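Local coordinates for protein threonine--tRNA ligase catalytic subunit (Aeropyrum pernix, PDB 3A32) that probably activates threonine with ATP and transfers it to its cognate transfer RNA, lacking the domain that would remove mischarged serine, at residues A[329-334]-A[390-395]. Residues are numbered along the deposited sequence; the frame is centred on the assembly and turned at random.
Sequences RGRMPF and HIESTA
The guanidinium of Arg331 takes Glu392 at its edge: OE1 of Glu392 lies practically in the guanidinium plane and faces the end formed by the two terminal nitrogens. Phe418 makes a cation-pi contact with the same guanidinium. The shorter leg of this salt bridge runs from Arg331 NH1 to Glu392 OE1 at 2.9 Å, with an N-H...O angle of 157°, on the syn side of the carboxylate. The longer leg, from Arg331 NH2 to the same Glu392 OE1 at 3.3 Å, is more bent (140°) and arrives from above the carboxylate plane. Both nitrogens thus grip one oxygen from the same face, and with the two flat groups inclined by 54° this is no coplanar two-oxygen pairing. The other carboxylate oxygen, OE2, instead forms a salt bridge with Arg425, so Glu392 is shared between two arginines, its negative charge probably balancing part of the positive charge they bring together. Each chain has CG beside its backbone N and then bends at chi2, which brings the charged ends close together. Putting an alanine at Arg331 is likely to cost Glu392 OE1 these two donors and Phe418 its cation partner. The neighbouring Glu392 O is 3.5 Å from Arg331 NH2, but the angle is too poor for a bond; Lys396 satisfies it. Just upstream, helix 317-327 ends in a Schellman motif with Arg329 as its C-prime residue. The contact is a surface salt bridge that joins the loop between helix 317-327 and strand 341-347 to helix 384-393 of the anticodon-binding domain, consistent with a link between the catalytic and anticodon-binding parts of this class II synthetase.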
ATOM      1  N   ARG A 329     -10.644  20.278 -12.523  1.00 11.09           N
ATOM      2  CA  ARG A 329     -10.062  21.521 -12.036  1.00 12.36           C
ATOM      3  C   ARG A 329      -9.608  21.412 -10.545  1.00 13.28           C
ATOM      4  O   ARG A 329      -9.903  22.322  -9.694  1.00 13.34           O
ATOM      5  CB  ARG A 329     -11.035  22.695 -12.274  1.00 12.88           C
ATOM      6  CG  ARG A 329     -11.107  23.189 -13.771  1.00 18.41           C
ATOM      7  CD  ARG A 329     -12.320  22.688 -14.481  1.00 26.43           C
ATOM      8  NE  ARG A 329     -12.430  23.244 -15.839  1.00 35.57           N
ATOM      9  CZ  ARG A 329     -12.521  22.545 -16.987  1.00 36.98           C
ATOM     10  NH1 ARG A 329     -12.522  21.196 -17.010  1.00 34.51           N
ATOM     11  NH2 ARG A 329     -12.618  23.217 -18.138  1.00 36.96           N
ATOM     12  N   GLY A 330      -8.862  20.338 -10.244  1.00 10.63           N
ATOM     13  CA  GLY A 330      -8.231  20.237  -8.974  1.00  9.21           C
ATOM     14  C   GLY A 330      -9.156  19.700  -7.889  1.00  9.25           C
ATOM     15  O   GLY A 330      -8.748  19.646  -6.728  1.00  8.43           O
ATOM     16  N   ARG A 331     -10.370  19.276  -8.267  1.00  7.98           N
ATOM     17  CA  ARG A 331     -11.418  18.902  -7.288  1.00  7.61           C
ATOM     18  C   ARG A 331     -11.521  17.403  -7.079  1.00  8.00           C
ATOM     19  O   ARG A 331     -12.057  16.684  -7.917  1.00  9.12           O
ATOM     20  CB  ARG A 331     -12.785  19.472  -7.681  1.00  7.29           C
ATOM     21  CG  ARG A 331     -12.809  20.986  -7.763  1.00  5.78           C
ATOM     22  CD  ARG A 331     -12.660  21.714  -6.382  1.00  5.92           C
ATOM     23  NE  ARG A 331     -12.667  23.179  -6.536  1.00  6.12           N
ATOM     24  CZ  ARG A 331     -12.745  24.051  -5.534  1.00  8.66           C
ATOM     25  NH1 ARG A 331     -12.796  23.650  -4.255  1.00  7.50           N
ATOM     26  NH2 ARG A 331     -12.775  25.345  -5.814  1.00  9.02           N
ATOM     27  N   MET A 332     -10.965  16.944  -5.967  1.00  7.86           N
ATOM     28  CA  MET A 332     -10.881  15.522  -5.637  1.00  8.17           C
ATOM     29  C   MET A 332     -12.148  15.052  -4.920  1.00  8.38           C
ATOM     30  O   MET A 332     -12.742  15.830  -4.119  1.00  7.84           O
ATOM     31  CB  MET A 332      -9.688  15.268  -4.688  1.00  7.78           C
ATOM     32  CG  MET A 332      -8.295  15.679  -5.257  1.00  9.71           C
ATOM     33  SD  MET A 332      -7.959  14.836  -6.821  1.00 14.64           S
ATOM     34  CE  MET A 332      -7.693  13.140  -6.222  1.00  9.42           C
ATOM     35  N   PRO A 333     -12.523  13.764  -5.137  1.00  7.93           N
ATOM     36  CA  PRO A 333     -13.601  13.174  -4.329  1.00  7.24           C
ATOM     37  C   PRO A 333     -13.163  13.125  -2.861  1.00  7.05           C
ATOM     38  O   PRO A 333     -11.957  12.993  -2.603  1.00  6.84           O
ATOM     39  CB  PRO A 333     -13.747  11.743  -4.872  1.00  7.72           C
ATOM     40  CG  PRO A 333     -12.583  11.513  -5.817  1.00  8.43           C
ATOM     41  CD  PRO A 333     -11.897  12.807  -6.084  1.00  8.10           C
ATOM     42  N   PHE A 334     -14.125  13.209  -1.925  1.00  5.12           N
ATOM     43  CA  PHE A 334     -13.844  13.329  -0.510  1.00  4.64           C
ATOM     44  C   PHE A 334     -12.765  12.356  -0.006  1.00  5.51           C
ATOM     45  O   PHE A 334     -11.887  12.760   0.759  1.00  4.07           O
ATOM     46  CB  PHE A 334     -15.126  13.196   0.321  1.00  3.87           C
ATOM     47  CG  PHE A 334     -14.908  13.269   1.802  1.00  2.46           C
ATOM     48  CD1 PHE A 334     -15.007  14.484   2.475  1.00  2.02           C
ATOM     49  CD2 PHE A 334     -14.683  12.109   2.539  1.00  2.40           C
ATOM     50  CE1 PHE A 334     -14.847  14.559   3.872  1.00  4.66           C
ATOM     51  CE2 PHE A 334     -14.506  12.168   3.922  1.00  5.10           C
ATOM     52  CZ  PHE A 334     -14.585  13.404   4.600  1.00  4.11           C
ATOM     53  N   HIS A 390      -8.178  32.387  -1.659  1.00 14.79           N
ATOM     54  CA  HIS A 390      -6.916  31.663  -1.634  1.00 15.73           C
ATOM     55  C   HIS A 390      -7.070  30.156  -1.411  1.00 15.14           C
ATOM     56  O   HIS A 390      -6.451  29.326  -2.118  1.00 14.13           O
ATOM     57  CB  HIS A 390      -5.960  32.263  -0.600  1.00 16.58           C
ATOM     58  CG  HIS A 390      -5.554  33.665  -0.919  1.00 22.11           C
ATOM     59  ND1 HIS A 390      -5.682  34.699  -0.018  1.00 27.00           N
ATOM     60  CD2 HIS A 390      -5.034  34.217  -2.049  1.00 27.20           C
ATOM     61  CE1 HIS A 390      -5.247  35.821  -0.564  1.00 25.41           C
ATOM     62  NE2 HIS A 390      -4.858  35.562  -1.799  1.00 27.02           N
ATOM     63  N   ILE A 391      -7.907  29.814  -0.438  1.00 14.13           N
ATOM     64  CA  ILE A 391      -8.214  28.433  -0.131  1.00 13.41           C
ATOM     65  C   ILE A 391      -8.811  27.742  -1.387  1.00 13.04           C
ATOM     66  O   ILE A 391      -8.378  26.666  -1.761  1.00 13.04           O
ATOM     67  CB  ILE A 391      -9.129  28.362   1.119  1.00 12.67           C
ATOM     68  CG1 ILE A 391      -8.333  28.652   2.384  1.00 12.31           C
ATOM     69  CG2 ILE A 391      -9.843  27.027   1.219  1.00 11.52           C
ATOM     70  CD1 ILE A 391      -9.188  29.069   3.569  1.00 11.24           C
ATOM     71  N   GLU A 392      -9.793  28.375  -2.039  1.00 12.42           N
ATOM     72  CA  GLU A 392     -10.400  27.796  -3.248  1.00 11.96           C
ATOM     73  C   GLU A 392      -9.478  27.704  -4.453  1.00 11.96           C
ATOM     74  O   GLU A 392      -9.654  26.818  -5.327  1.00 12.08           O
ATOM     75  CB  GLU A 392     -11.643  28.581  -3.649  1.00 12.15           C
ATOM     76  CG  GLU A 392     -12.704  28.589  -2.583  1.00 14.85           C
ATOM     77  CD  GLU A 392     -13.273  27.168  -2.266  1.00 17.71           C
ATOM     78  OE1 GLU A 392     -12.723  26.127  -2.657  1.00 16.51           O
ATOM     79  OE2 GLU A 392     -14.307  27.105  -1.600  1.00 23.63           O
ATOM     80  N   SER A 393      -8.513  28.611  -4.554  1.00 10.84           N
ATOM     81  CA  SER A 393      -7.741  28.634  -5.782  1.00 11.70           C
ATOM     82  C   SER A 393      -6.507  27.728  -5.664  1.00 11.30           C
ATOM     83  O   SER A 393      -5.840  27.444  -6.646  1.00 11.93           O
ATOM     84  CB  SER A 393      -7.431  30.086  -6.199  1.00 11.26           C
ATOM     85  OG  SER A 393      -6.537  30.626  -5.286  1.00 16.43           O
ATOM     86  N   THR A 394      -6.273  27.217  -4.458  1.00 11.73           N
ATOM     87  CA  THR A 394      -5.053  26.505  -4.086  1.00 12.47           C
ATOM     88  C   THR A 394      -5.321  25.140  -3.457  1.00 11.41           C
ATOM     89  O   THR A 394      -5.131  24.135  -4.120  1.00 10.97           O
ATOM     90  CB  THR A 394      -4.178  27.397  -3.194  1.00 13.34           C
ATOM     91  OG1 THR A 394      -3.596  28.400  -4.055  1.00 18.10           O
ATOM     92  CG2 THR A 394      -3.042  26.627  -2.583  1.00 14.87           C
ATOM     93  N   ALA A 395      -5.814  25.119  -2.227  1.00 10.39           N
ATOM     94  CA  ALA A 395      -5.960  23.914  -1.446  1.00 10.68           C
ATOM     95  C   ALA A 395      -7.229  23.095  -1.758  1.00 11.19           C
ATOM     96  O   ALA A 395      -7.210  21.849  -1.612  1.00 11.18           O
ATOM     97  CB  ALA A 395      -5.909  24.246   0.008  1.00 11.52           C
TER